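PDB 3S9V: abietadiene synthase, chloroplastic from Abies grandis, which is a largely helical chloroplast enzyme of the terpene synthase family, carrying a family metal-binding domain in the C-terminal part of its chain. Local coordinates for residues E621-E633 and E695-H707. Residues are numbered along the deposited sequence; the frame is centred on the assembly and turned at random.
Sequences EAKYVPSFNEYIE and EVASAIQCYMKDH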
# COMPACT_ATOMS: atom_id res chain seq x y z
N GLU A 621 -10.34 -44.60 -6.80
CA GLU A 621 -10.98 -45.91 -6.79
C GLU A 621 -9.96 -47.02 -6.51
O GLU A 621 -10.29 -48.03 -5.90
CB GLU A 621 -11.70 -46.15 -8.13
CG GLU A 621 -10.91 -46.90 -9.18
CD GLU A 621 -10.83 -48.40 -8.90
OE1 GLU A 621 -11.89 -49.03 -8.72
OE2 GLU A 621 -9.70 -48.94 -8.87
N ALA A 622 -8.72 -46.82 -6.94
CA ALA A 622 -7.67 -47.81 -6.70
C ALA A 622 -6.95 -47.48 -5.40
O ALA A 622 -6.02 -48.18 -5.00
CB ALA A 622 -6.67 -47.82 -7.86
N LYS A 623 -7.39 -46.41 -4.75
CA LYS A 623 -6.79 -45.96 -3.49
C LYS A 623 -5.28 -45.90 -3.61
O LYS A 623 -4.55 -46.46 -2.78
CB LYS A 623 -7.20 -46.90 -2.35
CG LYS A 623 -8.67 -46.81 -1.98
CD LYS A 623 -8.96 -47.62 -0.73
CE LYS A 623 -10.42 -47.49 -0.31
NZ LYS A 623 -10.68 -48.23 0.96
N TYR A 624 -4.81 -45.21 -4.64
CA TYR A 624 -3.39 -45.07 -4.89
C TYR A 624 -2.91 -43.72 -4.37
O TYR A 624 -3.60 -42.71 -4.48
CB TYR A 624 -3.11 -45.17 -6.39
CG TYR A 624 -1.66 -45.06 -6.78
CD1 TYR A 624 -0.72 -45.99 -6.34
CD2 TYR A 624 -1.21 -44.02 -7.60
CE1 TYR A 624 0.63 -45.89 -6.69
CE2 TYR A 624 0.13 -43.91 -7.97
CZ TYR A 624 1.04 -44.85 -7.51
OH TYR A 624 2.37 -44.75 -7.87
N VAL A 625 -1.72 -43.72 -3.79
CA VAL A 625 -1.14 -42.50 -3.27
C VAL A 625 0.18 -42.30 -3.98
O VAL A 625 1.20 -42.86 -3.59
CB VAL A 625 -0.89 -42.60 -1.76
CG1 VAL A 625 -0.23 -41.33 -1.26
CG2 VAL A 625 -2.21 -42.83 -1.03
N PRO A 626 0.18 -41.51 -5.06
CA PRO A 626 1.40 -41.26 -5.83
C PRO A 626 2.42 -40.45 -5.05
O PRO A 626 2.12 -39.97 -3.96
CB PRO A 626 0.88 -40.51 -7.06
CG PRO A 626 -0.27 -39.74 -6.50
CD PRO A 626 -0.96 -40.76 -5.63
N SER A 627 3.62 -40.31 -5.60
CA SER A 627 4.66 -39.53 -4.96
C SER A 627 4.23 -38.07 -5.01
O SER A 627 3.26 -37.73 -5.70
CB SER A 627 5.99 -39.69 -5.70
OG SER A 627 5.94 -39.05 -6.97
N PHE A 628 4.95 -37.21 -4.30
CA PHE A 628 4.63 -35.79 -4.28
C PHE A 628 4.67 -35.18 -5.69
O PHE A 628 3.68 -34.63 -6.17
CB PHE A 628 5.61 -35.04 -3.37
CG PHE A 628 5.29 -33.58 -3.22
CD1 PHE A 628 4.18 -33.17 -2.48
CD2 PHE A 628 6.07 -32.61 -3.84
CE1 PHE A 628 3.87 -31.82 -2.35
CE2 PHE A 628 5.76 -31.26 -3.72
CZ PHE A 628 4.66 -30.86 -2.98
N ASN A 629 5.82 -35.29 -6.35
CA ASN A 629 6.00 -34.75 -7.70
C ASN A 629 4.91 -35.18 -8.67
O ASN A 629 4.38 -34.35 -9.41
CB ASN A 629 7.36 -35.15 -8.26
CG ASN A 629 8.48 -34.29 -7.74
OD1 ASN A 629 8.62 -34.12 -6.53
ND2 ASN A 629 9.28 -33.74 -8.65
N GLU A 630 4.60 -36.46 -8.70
CA GLU A 630 3.57 -36.94 -9.61
C GLU A 630 2.22 -36.37 -9.23
O GLU A 630 1.46 -35.95 -10.10
CB GLU A 630 3.50 -38.46 -9.63
CG GLU A 630 2.38 -38.99 -10.54
CD GLU A 630 2.47 -40.48 -10.80
OE1 GLU A 630 2.49 -41.27 -9.83
OE2 GLU A 630 2.52 -40.88 -11.99
N TYR A 631 1.91 -36.36 -7.94
CA TYR A 631 0.63 -35.83 -7.48
C TYR A 631 0.49 -34.35 -7.82
O TYR A 631 -0.45 -33.95 -8.51
CB TYR A 631 0.47 -36.01 -5.97
CG TYR A 631 -0.75 -35.30 -5.41
CD1 TYR A 631 -0.63 -34.05 -4.81
CD2 TYR A 631 -2.02 -35.86 -5.53
CE1 TYR A 631 -1.75 -33.37 -4.33
CE2 TYR A 631 -3.15 -35.19 -5.06
CZ TYR A 631 -3.01 -33.94 -4.46
OH TYR A 631 -4.11 -33.28 -3.98
N ILE A 632 1.44 -33.56 -7.34
CA ILE A 632 1.42 -32.13 -7.60
C ILE A 632 1.29 -31.76 -9.08
O ILE A 632 0.58 -30.83 -9.40
CB ILE A 632 2.66 -31.43 -6.99
CG1 ILE A 632 2.29 -30.91 -5.60
CG2 ILE A 632 3.11 -30.26 -7.85
CD1 ILE A 632 1.10 -29.94 -5.62
N GLU A 633 1.98 -32.48 -9.96
CA GLU A 633 1.86 -32.17 -11.39
C GLU A 633 0.41 -32.27 -11.89
O GLU A 633 -0.05 -31.40 -12.62
CB GLU A 633 2.76 -33.08 -12.22
CG GLU A 633 4.25 -32.75 -12.08
CD GLU A 633 4.55 -31.26 -12.28
OE1 GLU A 633 4.12 -30.69 -13.30
OE2 GLU A 633 5.24 -30.67 -11.41
N GLU A 695 -10.42 -39.74 0.59
CA GLU A 695 -9.23 -39.46 -0.22
C GLU A 695 -7.95 -39.45 0.62
O GLU A 695 -7.82 -38.65 1.55
CB GLU A 695 -9.39 -38.12 -0.94
CG GLU A 695 -10.65 -38.02 -1.78
CD GLU A 695 -10.80 -36.67 -2.46
OE1 GLU A 695 -9.94 -36.32 -3.30
OE2 GLU A 695 -11.78 -35.95 -2.15
N VAL A 696 -7.02 -40.33 0.28
CA VAL A 696 -5.76 -40.41 1.01
C VAL A 696 -4.61 -39.83 0.21
O VAL A 696 -3.45 -39.91 0.62
CB VAL A 696 -5.44 -41.88 1.38
CG1 VAL A 696 -4.29 -41.93 2.37
CG2 VAL A 696 -6.68 -42.55 1.95
N ALA A 697 -4.92 -39.22 -0.93
CA ALA A 697 -3.89 -38.63 -1.78
C ALA A 697 -3.95 -37.11 -1.79
O ALA A 697 -4.87 -36.52 -2.36
CB ALA A 697 -4.03 -39.17 -3.20
N SER A 698 -2.97 -36.47 -1.16
CA SER A 698 -2.92 -35.02 -1.11
C SER A 698 -1.49 -34.53 -0.99
O SER A 698 -0.56 -35.32 -0.81
CB SER A 698 -3.74 -34.49 0.07
OG SER A 698 -3.09 -34.70 1.31
N ALA A 699 -1.29 -33.22 -1.11
CA ALA A 699 0.04 -32.67 -1.00
C ALA A 699 0.74 -33.24 0.24
O ALA A 699 1.77 -33.91 0.12
CB ALA A 699 -0.03 -31.16 -0.92
N ILE A 700 0.19 -32.98 1.42
CA ILE A 700 0.78 -33.45 2.67
C ILE A 700 0.91 -34.97 2.72
O ILE A 700 2.01 -35.48 2.96
CB ILE A 700 -0.04 -32.99 3.91
CG1 ILE A 700 -0.02 -31.46 4.02
CG2 ILE A 700 0.56 -33.57 5.17
CD1 ILE A 700 -0.79 -30.75 2.92
N GLN A 701 -0.19 -35.68 2.50
CA GLN A 701 -0.20 -37.14 2.54
C GLN A 701 0.89 -37.75 1.66
O GLN A 701 1.59 -38.68 2.06
CB GLN A 701 -1.57 -37.67 2.11
CG GLN A 701 -2.69 -37.26 3.06
CD GLN A 701 -4.06 -37.75 2.60
OE1 GLN A 701 -4.57 -37.33 1.57
NE2 GLN A 701 -4.65 -38.65 3.39
N CYS A 702 1.02 -37.21 0.45
CA CYS A 702 2.01 -37.70 -0.50
C CYS A 702 3.44 -37.39 -0.08
O CYS A 702 4.33 -38.22 -0.25
CB CYS A 702 1.74 -37.11 -1.89
SG CYS A 702 0.23 -37.71 -2.68
N TYR A 703 3.65 -36.20 0.46
CA TYR A 703 4.99 -35.82 0.88
C TYR A 703 5.43 -36.75 1.99
O TYR A 703 6.59 -37.15 2.08
CB TYR A 703 5.04 -34.37 1.37
CG TYR A 703 6.46 -33.89 1.57
CD1 TYR A 703 7.32 -33.78 0.48
CD2 TYR A 703 6.95 -33.59 2.83
CE1 TYR A 703 8.64 -33.40 0.65
CE2 TYR A 703 8.28 -33.20 3.02
CZ TYR A 703 9.12 -33.12 1.91
OH TYR A 703 10.44 -32.74 2.06
N MET A 704 4.48 -37.09 2.85
CA MET A 704 4.76 -37.97 3.96
C MET A 704 5.09 -39.37 3.47
O MET A 704 5.86 -40.09 4.10
CB MET A 704 3.57 -37.98 4.93
CG MET A 704 3.37 -36.66 5.67
SD MET A 704 1.94 -36.63 6.77
CE MET A 704 2.68 -37.16 8.31
N LYS A 705 4.52 -39.76 2.33
CA LYS A 705 4.80 -41.09 1.79
C LYS A 705 6.19 -41.13 1.16
O LYS A 705 6.82 -42.19 1.10
CB LYS A 705 3.76 -41.50 0.75
CG LYS A 705 3.67 -43.01 0.56
CD LYS A 705 3.13 -43.39 -0.81
CE LYS A 705 4.11 -42.96 -1.91
NZ LYS A 705 3.69 -43.43 -3.27
N ASP A 706 6.67 -39.99 0.69
CA ASP A 706 8.00 -39.95 0.09
C ASP A 706 9.07 -39.78 1.16
O ASP A 706 10.26 -39.92 0.89
CB ASP A 706 8.11 -38.82 -0.93
CG ASP A 706 7.24 -39.04 -2.15
OD1 ASP A 706 7.29 -40.15 -2.73
OD2 ASP A 706 6.52 -38.10 -2.54
N HIS A 707 8.63 -39.48 2.38
CA HIS A 707 9.56 -39.31 3.50
C HIS A 707 8.91 -39.81 4.80
O HIS A 707 8.54 -39.01 5.66
CB HIS A 707 9.95 -37.84 3.67
CG HIS A 707 10.50 -37.20 2.44
ND1 HIS A 707 9.70 -36.84 1.37
CD2 HIS A 707 11.76 -36.81 2.11
CE1 HIS A 707 10.44 -36.26 0.45
NE2 HIS A 707 11.69 -36.23 0.87
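Y631 lies over the N-terminal turn of helix 699-706, in the all-helical metal-binding domain of this terpene synthase. Helix segments 628-633 and 699-706 run nearly antiparallel (160°), each begun by a serine N-cap, S627 and S698. CB of Y631 meets C702 SG at 3.7 Å. CG also touches that sulfur, which stands obliquely to the ring in a cysteine sulfur-aromatic contact. With CG anti to the backbone N (chi1 171°), the ring reaches back across the residues that start the other helix. CD2 is still near C702 SG, and CD1 lies beside A699 N. One rim carbon, CE1, comes to 3.3 Å from A699 N, while CE2 on the other side lies 3.5 Å from A697 O. CZ lies 3.5 Å from S698 CA, and that carbon sits over one face of the ring. The hydroxyl at the tip bonds to OD2 of D683 in helix 669-693; A699 N donates to the same oxygen, so one carboxylate holds both the tyrosine tip and the first turn of helix 699-706.

F628 packs beside this group, its CD1 edge 3.6 Å from A699 O and nearly in plane with it. The edge of Y703 points at the F628 face, a T-shaped pair with centroids 5.8 Å apart and planes at 79°. The backbone F628 N donates to D706 OD2 at 2.5 Å, through the syn lone pair. At the loop end, V625 CG1 touches both C702 SG and K705 CD, and its CG2 meets V696 O and V696 CG1. The K705 chain slides past V625 in the opposite direction, bends at its third torsion, and donates from NZ to V625 O at 2.6 Å, almost in line with the carbonyl bond.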